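Local coordinates for uncharacterized protein (Trypanosoma brucei, PDB 2Q0X) that is of unknown function but adopts the alpha/beta hydrolase fold and is named a paraflagellar rod component, at residues 139-144 with 230-235; 145-150 with 204-209; 264-269 with 280-285. One frame throughout, in Å; residues are numbered along the deposited sequence.

Contact 1 of 3, residues 139-144 with 230-235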
loop_
_atom_site.group_PDB
_atom_site.type_symbol
_atom_site.label_atom_id
_atom_site.label_comp_id
_atom_site.label_asym_id
_atom_site.label_seq_id
_atom_site.Cartn_x
_atom_site.Cartn_y
_atom_site.Cartn_z
ATOM N N ILE A 139 -19.931 9.344 5.561
ATOM C CA ILE A 139 -20.442 7.981 5.517
ATOM C C ILE A 139 -19.452 7.090 6.244
ATOM O O ILE A 139 -18.289 7.048 5.879
ATOM C CB ILE A 139 -20.592 7.461 4.039
ATOM C CG1 ILE A 139 -21.510 8.371 3.213
ATOM C CG2 ILE A 139 -21.043 5.989 4.033
ATOM C CD1 ILE A 139 -21.152 8.455 1.711
ATOM N N LEU A 140 -19.919 6.360 7.245
ATOM C CA LEU A 140 -19.042 5.487 8.000
ATOM C C LEU A 140 -19.607 4.080 8.037
ATOM O O LEU A 140 -20.781 3.876 8.326
ATOM C CB LEU A 140 -18.844 6.002 9.431
ATOM C CG LEU A 140 -18.417 7.464 9.625
ATOM C CD1 LEU A 140 -18.481 7.869 11.093
ATOM C CD2 LEU A 140 -17.083 7.715 9.039
ATOM N N HIS A 141 -18.748 3.111 7.748
ATOM C CA HIS A 141 -19.103 1.694 7.829
ATOM C C HIS A 141 -18.326 1.059 8.947
ATOM O O HIS A 141 -17.128 1.317 9.114
ATOM C CB HIS A 141 -18.849 0.954 6.507
ATOM C CG HIS A 141 -19.264 -0.491 6.529
ATOM N ND1 HIS A 141 -18.501 -1.473 7.123
ATOM C CD2 HIS A 141 -20.369 -1.111 6.054
ATOM C CE1 HIS A 141 -19.111 -2.637 6.998
ATOM N NE2 HIS A 141 -20.251 -2.444 6.360
ATOM N N GLY A 142 -19.027 0.222 9.711
ATOM C CA GLY A 142 -18.377 -0.626 10.680
ATOM C C GLY A 142 -19.100 -1.921 10.962
ATOM O O GLY A 142 -20.333 -2.013 10.862
ATOM N N VAL A 143 -18.306 -2.926 11.311
ATOM C CA VAL A 143 -18.802 -4.183 11.849
ATOM C C VAL A 143 -18.753 -4.078 13.355
ATOM O O VAL A 143 -17.742 -3.699 13.924
ATOM C CB VAL A 143 -17.938 -5.366 11.419
ATOM C CG1 VAL A 143 -18.500 -6.689 12.023
ATOM C CG2 VAL A 143 -17.820 -5.412 9.873
ATOM N N VAL A 144 -19.849 -4.426 14.002
ATOM C CA VAL A 144 -19.942 -4.320 15.457
ATOM C C VAL A 144 -20.149 -5.709 16.068
ATOM O O VAL A 144 -20.653 -6.610 15.405
ATOM C CB VAL A 144 -21.094 -3.384 15.872
ATOM C CG1 VAL A 144 -20.810 -1.989 15.396
ATOM C CG2 VAL A 144 -22.444 -3.884 15.309
ATOM N N MET A 230 -23.334 2.944 8.520
ATOM C CA MET A 230 -23.587 1.653 7.903
ATOM C C MET A 230 -23.057 0.584 8.826
ATOM O O MET A 230 -21.864 0.434 8.985
ATOM C CB MET A 230 -22.912 1.567 6.540
ATOM C CG MET A 230 -23.319 2.678 5.584
ATOM S SD MET A 230 -22.357 2.626 4.067
ATOM C CE MET A 230 -23.110 1.209 3.256
ATOM N N LEU A 231 -23.975 -0.149 9.442
ATOM C CA LEU A 231 -23.642 -1.137 10.452
ATOM C C LEU A 231 -23.872 -2.569 9.933
ATOM O O LEU A 231 -24.876 -2.849 9.277
ATOM C CB LEU A 231 -24.466 -0.876 11.714
ATOM C CG LEU A 231 -24.267 0.513 12.319
ATOM C CD1 LEU A 231 -25.224 0.788 13.447
ATOM C CD2 LEU A 231 -22.797 0.660 12.773
ATOM N N ALA A 232 -22.899 -3.431 10.222
ATOM C CA ALA A 232 -22.960 -4.852 9.948
ATOM C C ALA A 232 -22.492 -5.612 11.187
ATOM O O ALA A 232 -21.863 -5.042 12.064
ATOM C CB ALA A 232 -22.073 -5.194 8.763
ATOM N N HIS A 233 -22.810 -6.902 11.249
ATOM C CA HIS A 233 -22.324 -7.778 12.320
ATOM C C HIS A 233 -22.358 -9.217 11.847
ATOM O O HIS A 233 -23.128 -9.540 10.951
ATOM C CB HIS A 233 -23.197 -7.611 13.568
ATOM C CG HIS A 233 -24.650 -7.918 13.343
ATOM N ND1 HIS A 233 -25.173 -9.196 13.453
ATOM C CD2 HIS A 233 -25.696 -7.110 13.036
ATOM C CE1 HIS A 233 -26.471 -9.161 13.209
ATOM N NE2 HIS A 233 -26.816 -7.909 12.962
ATOM N N ASN A 234 -21.518 -10.074 12.435
ATOM C CA ASN A 234 -21.588 -11.520 12.191
ATOM C C ASN A 234 -22.966 -12.048 12.586
ATOM O O ASN A 234 -23.578 -11.553 13.532
ATOM C CB ASN A 234 -20.498 -12.279 12.965
ATOM C CG ASN A 234 -20.541 -13.791 12.723
ATOM O OD1 ASN A 234 -20.990 -14.550 13.575
ATOM N ND2 ASN A 234 -20.083 -14.225 11.551
ATOM N N VAL A 235 -23.429 -13.065 11.868
ATOM C CA VAL A 235 -24.762 -13.642 12.057
ATOM C C VAL A 235 -25.039 -14.152 13.487
ATOM O O VAL A 235 -26.195 -14.249 13.897
ATOM C CB VAL A 235 -25.009 -14.795 11.017
ATOM C CG1 VAL A 235 -23.986 -15.931 11.183
ATOM C CG2 VAL A 235 -26.441 -15.333 11.108
HETATM O O HOH W 1 -19.979 -9.253 14.658
#
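Two neighbouring parallel strands of the central sheet, 135-143 and 227-232, meet here as His141 pairs with Met230, Gly142 with Leu231 and Val143 with Ala232, their short axes 10° apart. Four backbone hydrogen bonds form the ladder: Met230 N gives to Leu140 O (2.7 Å), Gly142 N to Met230 O (2.9 Å), Ala232 N to Gly142 O and Val144 N to Ala232 O. A CA-H...O contact from His141 CA to Met230 O (3.2 Å) gives that carbonyl a second, softer donor.

In this alpha/beta hydrolase fold the two strands lie toward one side of the sheet, 227-232 next to the outermost strand 260-264, and side chains alternate between the two faces. On the face of His141 and Met230, the histidine has CG anti to its own N (chi1 -177°), which swings the ring across the neighbouring strand; one ring face lies over Met230 O, with CD2 3.7 Å from Met230 CB. Its NE2 reaches past the strand pair to Asp267. The side chains of Met230 and His141 cross at about a right angle, and Met230 SD lies 3.6 Å from Ile139 CG2. Leu231, on the opposite face, touches with its CD2 the CG1 of Val144 at the strand's end (4.2 Å), and both side chains also meet Trp205 of helix 200-209.

Beyond the ladder the two chains begin to part, but His233 CB still lies 3.3 Å from Val144 O. One water bridges the two chains, donating to Val144 O and accepting from Asn234 N, while the ring of His233 is held by a bond from ND1 to Asn234 O (2.8 Å).

Contact 2 of 3, residues 145-150 with 204-209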
loop_
_atom_site.group_PDB
_atom_site.type_symbol
_atom_site.label_atom_id
_atom_site.label_comp_id
_atom_site.label_asym_id
_atom_site.label_seq_id
_atom_site.Cartn_x
_atom_site.Cartn_y
_atom_site.Cartn_z
ATOM N N CYS A 145 -19.745 -5.852 17.328
ATOM C CA CYS A 145 -19.992 -7.058 18.113
ATOM C C CYS A 145 -20.644 -6.702 19.465
ATOM O O CYS A 145 -20.824 -5.535 19.794
ATOM C CB CYS A 145 -18.676 -7.795 18.330
ATOM S SG CYS A 145 -17.476 -6.875 19.304
ATOM N N ASP A 146 -20.993 -7.717 20.245
ATOM C CA ASP A 146 -21.491 -7.516 21.601
ATOM C C ASP A 146 -20.432 -6.782 22.434
ATOM O O ASP A 146 -19.306 -7.229 22.494
ATOM C CB ASP A 146 -21.840 -8.867 22.244
ATOM C CG ASP A 146 -22.642 -8.729 23.538
ATOM O OD1 ASP A 146 -22.482 -7.738 24.285
ATOM O OD2 ASP A 146 -23.449 -9.634 23.815
ATOM N N PRO A 147 -20.795 -5.644 23.066
ATOM C CA PRO A 147 -19.860 -4.903 23.928
ATOM C C PRO A 147 -19.266 -5.717 25.080
ATOM O O PRO A 147 -18.177 -5.385 25.561
ATOM C CB PRO A 147 -20.718 -3.765 24.482
ATOM C CG PRO A 147 -21.809 -3.598 23.513
ATOM C CD PRO A 147 -22.100 -4.956 22.968
ATOM N N GLU A 148 -19.974 -6.768 25.502
ATOM C CA GLU A 148 -19.505 -7.648 26.562
ATOM C C GLU A 148 -18.522 -8.707 26.073
ATOM O O GLU A 148 -18.064 -9.530 26.861
ATOM C CB GLU A 148 -20.697 -8.302 27.282
ATOM C CG GLU A 148 -21.666 -7.289 27.905
ATOM C CD GLU A 148 -20.962 -6.224 28.756
ATOM O OE1 GLU A 148 -20.084 -6.605 29.575
ATOM O OE2 GLU A 148 -21.288 -5.014 28.610
ATOM N N ASN A 149 -18.215 -8.687 24.775
ATOM C CA ASN A 149 -17.053 -9.374 24.222
ATOM C C ASN A 149 -15.803 -9.026 25.049
ATOM O O ASN A 149 -15.602 -7.875 25.388
ATOM C CB ASN A 149 -16.887 -8.937 22.767
ATOM C CG ASN A 149 -15.826 -9.700 22.031
ATOM O OD1 ASN A 149 -14.624 -9.496 22.236
ATOM N ND2 ASN A 149 -16.263 -10.555 21.111
ATOM N N PRO A 150 -14.954 -10.021 25.373
ATOM C CA PRO A 150 -13.832 -9.738 26.289
ATOM C C PRO A 150 -12.850 -8.642 25.818
ATOM O O PRO A 150 -12.094 -8.111 26.632
ATOM C CB PRO A 150 -13.126 -11.098 26.416
ATOM C CG PRO A 150 -13.551 -11.864 25.210
ATOM C CD PRO A 150 -14.952 -11.424 24.924
ATOM N N VAL A 204 -19.404 4.511 18.429
ATOM C CA VAL A 204 -20.869 4.513 18.448
ATOM C C VAL A 204 -21.486 3.368 19.273
ATOM O O VAL A 204 -22.285 3.612 20.167
ATOM C CB VAL A 204 -21.426 4.482 16.997
ATOM C CG1 VAL A 204 -22.926 4.235 16.974
ATOM C CG2 VAL A 204 -21.096 5.778 16.266
ATOM N N TRP A 205 -21.106 2.137 18.984
ATOM C CA TRP A 205 -21.814 0.980 19.509
ATOM C C TRP A 205 -21.689 0.871 21.021
ATOM O O TRP A 205 -22.698 0.887 21.746
ATOM C CB TRP A 205 -21.306 -0.306 18.848
ATOM C CG TRP A 205 -22.285 -1.429 18.920
ATOM C CD1 TRP A 205 -22.178 -2.547 19.666
ATOM C CD2 TRP A 205 -23.531 -1.521 18.217
ATOM N NE1 TRP A 205 -23.281 -3.347 19.478
ATOM C CE2 TRP A 205 -24.130 -2.737 18.591
ATOM C CE3 TRP A 205 -24.196 -0.693 17.302
ATOM C CZ2 TRP A 205 -25.367 -3.154 18.084
ATOM C CZ3 TRP A 205 -25.423 -1.102 16.790
ATOM C CH2 TRP A 205 -25.995 -2.327 17.179
ATOM N N ASN A 206 -20.448 0.760 21.486
ATOM C CA ASN A 206 -20.172 0.690 22.922
ATOM C C ASN A 206 -20.783 1.832 23.735
ATOM O O ASN A 206 -21.562 1.575 24.649
ATOM C CB ASN A 206 -18.653 0.559 23.164
ATOM C CG ASN A 206 -18.126 -0.826 22.816
ATOM O OD1 ASN A 206 -18.896 -1.752 22.522
ATOM N ND2 ASN A 206 -16.807 -0.986 22.872
ATOM N N PRO A 207 -20.452 3.096 23.413
ATOM C CA PRO A 207 -21.047 4.182 24.210
ATOM C C PRO A 207 -22.570 4.284 24.149
ATOM O O PRO A 207 -23.182 4.678 25.131
ATOM C CB PRO A 207 -20.385 5.444 23.646
ATOM C CG PRO A 207 -19.815 5.031 22.311
ATOM C CD PRO A 207 -19.521 3.603 22.390
ATOM N N CYS A 208 -23.181 3.932 23.017
ATOM C CA CYS A 208 -24.640 3.992 22.909
ATOM C C CYS A 208 -25.302 2.915 23.760
ATOM O O CYS A 208 -26.222 3.200 24.494
ATOM C CB CYS A 208 -25.115 3.844 21.463
ATOM S SG CYS A 208 -25.062 5.334 20.472
ATOM N N ILE A 209 -24.839 1.669 23.637
ATOM C CA ILE A 209 -25.372 0.560 24.458
ATOM C C ILE A 209 -25.132 0.798 25.963
ATOM O O ILE A 209 -25.967 0.429 26.802
ATOM C CB ILE A 209 -24.747 -0.811 24.049
ATOM C CG1 ILE A 209 -24.985 -1.135 22.556
ATOM C CG2 ILE A 209 -25.269 -1.962 24.943
ATOM C CD1 ILE A 209 -26.437 -1.077 22.110
#
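Pro147 presses its ring against three residues of helix 200-209, Trp205, Asn206 and Ile209. Its CG carries most of the apolar contact, lying 4.0 Å from Trp205 CD1 and 4.1 Å from Ile209 CB, with both CG1 and CG2 of Ile209 at a similar range. The proline therefore fits over one turn of the helix, between side chains four residues apart. Next along the ring, Pro147 CB approaches Asn206 OD1 to 3.3 Å as the two side chains slide past each other in opposite directions. Cys145 adds a backbone contact: its O stands 3.3 Å from Trp205 CD1, in an oblique position to the indole. It is equally near Trp205 NE1, but the angle is too poor for a hydrogen bond, and the indole N-H goes instead to Tyr237 OH.

The loop that supplies these groups follows strand 135-143 in the alpha/beta hydrolase fold and leads on to helix 154-170. It is shaped by a type I turn from Asp146 to Asn149, closed by Asn149 N to Asp146 O at 2.9 Å. An Asx turn reinforces it, with Glu148 N bonded to Asp146 OD1 from above the carboxylate plane (3.0 Å). Pro147 occupies the second position of the type I turn.

On the helix side, the indole of Trp205 is set by a chi1 of -158°, which places CG anti to the backbone N; Ile209 CG1 sits 4.1 Å above one indole face, offset toward its rim. Gln201, one turn earlier in the helix, bonds to both segments: its NE2 donates to Asn206 OD1 and its OE1 accepts from Cys145 N. Behind the tryptophan and Ile209, helix 241-254 contributes Val247 to the same apolar layer.

Contact 3 of 3, residues 264-269 with 280-285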
loop_
_atom_site.group_PDB
_atom_site.type_symbol
_atom_site.label_atom_id
_atom_site.label_comp_id
_atom_site.label_asym_id
_atom_site.label_seq_id
_atom_site.Cartn_x
_atom_site.Cartn_y
_atom_site.Cartn_z
ATOM N N TYR A 264 -28.601 -0.884 8.684
ATOM C CA TYR A 264 -28.013 -2.188 8.900
ATOM C C TYR A 264 -27.888 -2.953 7.566
ATOM O O TYR A 264 -28.770 -2.877 6.707
ATOM C CB TYR A 264 -28.858 -2.957 9.922
ATOM C CG TYR A 264 -28.711 -2.369 11.311
ATOM C CD1 TYR A 264 -29.536 -1.332 11.750
ATOM C CD2 TYR A 264 -27.712 -2.814 12.165
ATOM C CE1 TYR A 264 -29.377 -0.774 13.032
ATOM C CE2 TYR A 264 -27.546 -2.271 13.437
ATOM C CZ TYR A 264 -28.385 -1.262 13.867
ATOM O OH TYR A 264 -28.193 -0.731 15.117
ATOM N N PHE A 265 -26.760 -3.647 7.400
ATOM C CA PHE A 265 -26.438 -4.338 6.153
ATOM C C PHE A 265 -26.173 -5.815 6.393
ATOM O O PHE A 265 -25.572 -6.194 7.404
ATOM C CB PHE A 265 -25.261 -3.644 5.462
ATOM C CG PHE A 265 -25.576 -2.222 5.109
ATOM C CD1 PHE A 265 -25.535 -1.228 6.081
ATOM C CD2 PHE A 265 -26.013 -1.890 3.834
ATOM C CE1 PHE A 265 -25.886 0.071 5.774
ATOM C CE2 PHE A 265 -26.363 -0.592 3.529
ATOM C CZ PHE A 265 -26.293 0.391 4.505
ATOM N N ASN A 266 -26.617 -6.643 5.447
ATOM C CA ASN A 266 -26.473 -8.091 5.549
ATOM C C ASN A 266 -25.106 -8.552 5.024
ATOM O O ASN A 266 -25.010 -9.545 4.323
ATOM C CB ASN A 266 -27.627 -8.795 4.803
ATOM C CG ASN A 266 -28.996 -8.390 5.336
ATOM O OD1 ASN A 266 -29.307 -8.608 6.504
ATOM N ND2 ASN A 266 -29.807 -7.772 4.487
ATOM N N ASP A 267 -24.055 -7.820 5.385
ATOM C CA ASP A 267 -22.681 -8.193 5.079
ATOM C C ASP A 267 -22.361 -9.528 5.722
ATOM O O ASP A 267 -22.781 -9.788 6.832
ATOM C CB ASP A 267 -21.710 -7.145 5.646
ATOM C CG ASP A 267 -21.848 -5.785 4.982
ATOM O OD1 ASP A 267 -22.530 -5.673 3.950
ATOM O OD2 ASP A 267 -21.268 -4.824 5.497
ATOM N N THR A 268 -21.612 -10.373 5.030
ATOM C CA THR A 268 -21.054 -11.560 5.669
ATOM C C THR A 268 -19.751 -11.141 6.363
ATOM O O THR A 268 -18.849 -10.585 5.731
ATOM C CB THR A 268 -20.819 -12.672 4.657
ATOM O OG1 THR A 268 -22.024 -12.863 3.908
ATOM C CG2 THR A 268 -20.409 -13.969 5.359
ATOM N N CYS A 269 -19.692 -11.374 7.671
ATOM C CA CYS A 269 -18.556 -10.982 8.491
ATOM C C CYS A 269 -18.019 -12.181 9.245
ATOM O O CYS A 269 -18.783 -13.063 9.623
ATOM C CB CYS A 269 -18.982 -9.901 9.486
ATOM S SG CYS A 269 -19.857 -8.497 8.730
ATOM N N GLU A 280 -23.468 -6.102 -1.503
ATOM C CA GLU A 280 -23.007 -5.127 -2.484
ATOM C C GLU A 280 -24.116 -4.187 -2.939
ATOM O O GLU A 280 -23.944 -2.968 -2.962
ATOM C CB GLU A 280 -22.370 -5.838 -3.681
ATOM C CG GLU A 280 -21.085 -6.606 -3.328
ATOM C CD GLU A 280 -20.530 -7.416 -4.492
ATOM O OE1 GLU A 280 -21.234 -8.335 -5.007
ATOM O OE2 GLU A 280 -19.379 -7.144 -4.885
ATOM N N SER A 281 -25.257 -4.761 -3.263
ATOM C CA SER A 281 -26.407 -4.015 -3.760
ATOM C C SER A 281 -27.009 -3.097 -2.688
ATOM O O SER A 281 -27.509 -2.016 -3.003
ATOM C CB SER A 281 -27.485 -4.996 -4.230
ATOM O OG SER A 281 -27.888 -4.715 -5.558
ATOM N N GLU A 282 -27.016 -3.568 -1.439
ATOM C CA GLU A 282 -27.491 -2.769 -0.305
ATOM C C GLU A 282 -26.588 -1.548 -0.076
ATOM O O GLU A 282 -27.095 -0.441 0.053
ATOM C CB GLU A 282 -27.547 -3.598 0.983
ATOM C CG GLU A 282 -28.599 -4.730 1.000
ATOM C CD GLU A 282 -28.500 -5.579 2.275
ATOM O OE1 GLU A 282 -27.739 -5.183 3.197
ATOM O OE2 GLU A 282 -29.170 -6.632 2.358
ATOM N N HIS A 283 -25.268 -1.757 -0.045
ATOM C CA HIS A 283 -24.301 -0.649 0.123
ATOM C C HIS A 283 -24.471 0.402 -0.970
ATOM O O HIS A 283 -24.574 1.584 -0.680
ATOM C CB HIS A 283 -22.855 -1.130 0.071
ATOM C CG HIS A 283 -22.396 -1.861 1.294
ATOM N ND1 HIS A 283 -21.175 -1.616 1.878
ATOM C CD2 HIS A 283 -22.965 -2.856 2.014
ATOM C CE1 HIS A 283 -21.025 -2.408 2.926
ATOM N NE2 HIS A 283 -22.095 -3.172 3.031
ATOM N N VAL A 284 -24.496 -0.025 -2.223
ATOM C CA VAL A 284 -24.573 0.932 -3.323
ATOM C C VAL A 284 -25.861 1.755 -3.228
ATOM O O VAL A 284 -25.836 2.983 -3.321
ATOM C CB VAL A 284 -24.463 0.229 -4.693
ATOM C CG1 VAL A 284 -24.870 1.171 -5.836
ATOM C CG2 VAL A 284 -23.035 -0.294 -4.895
ATOM N N ALA A 285 -26.975 1.057 -3.029
ATOM C CA ALA A 285 -28.283 1.678 -2.939
ATOM C C ALA A 285 -28.401 2.645 -1.750
ATOM O O ALA A 285 -28.942 3.725 -1.901
ATOM C CB ALA A 285 -29.363 0.613 -2.873
#
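Asp267 and His283 form a His-carboxylate hydrogen bond between the loop after strand 260-264 and the first turns of the long C-terminal helix 280-299. In canonical alpha/beta hydrolases the acid and the histidine of a catalytic triad lie in loops beyond late strands of the sheet; whether this pair has any such role is unknown.

Among the polar contacts, His283 NE2 donates at 2.7 Å to Asp267 OD1, which accepts through its syn lone pair, although the oxygen is tilted 21° from the imidazole plane. A second, weak bond runs from NE2 to Asp267 OD2. The carboxylate has further partners: OD1 also accepts from Ala279 N, and OD2 from His141 NE2. The opposite nitrogen of the imidazole, ND1, is bonded to Tyr56 OH, so the ring is gripped at both nitrogens and its rotation is fixed.

Asn266 meets Glu282 one residue earlier in each segment. The glutamate chain is extended beyond CG, which carries its carboxylate from the helix to the loop. There OE1 takes Asn266 N through its syn lone pair (2.9 Å, nearly straight), while OE2 lies beside Asn266 ND2, the amide turned 74° from the carboxylate.

The aromatic contacts involve Phe265, whose ring lies alongside the helix against Glu282 and His283. Its ring and that of His283 meet obliquely, with centroids 5.0 Å apart and planes at 65°. Met230 of strand 227-232 also packs against the phenyl ring. The ring also meets the helix directly: Phe265 CD2 touches Glu282 CB at 3.7 Å, and CE2 comes within 3.6 Å of Glu282 O.

After the first five strands of the main sheet, the chain enters contact 1 at the end of strand 135-143 and runs directly into the loop of contact 2. Contact 2 closes first, when helix 200-209 returns to that loop; contact 1 closes later at strand 227-232, so the smaller loop lies within the larger. Contact 3 follows in series, between the loop after the edge strand 260-264 and the C-terminal helix. Contact 1 touches both others: helix 200-209 of contact 2 covers the Leu231 side, and the 264-269 loop of contact 3 covers the His141 and Met230 side. Contacts 2 and 3, with centres about 21 Å apart, still touch where Trp205 reaches Tyr264.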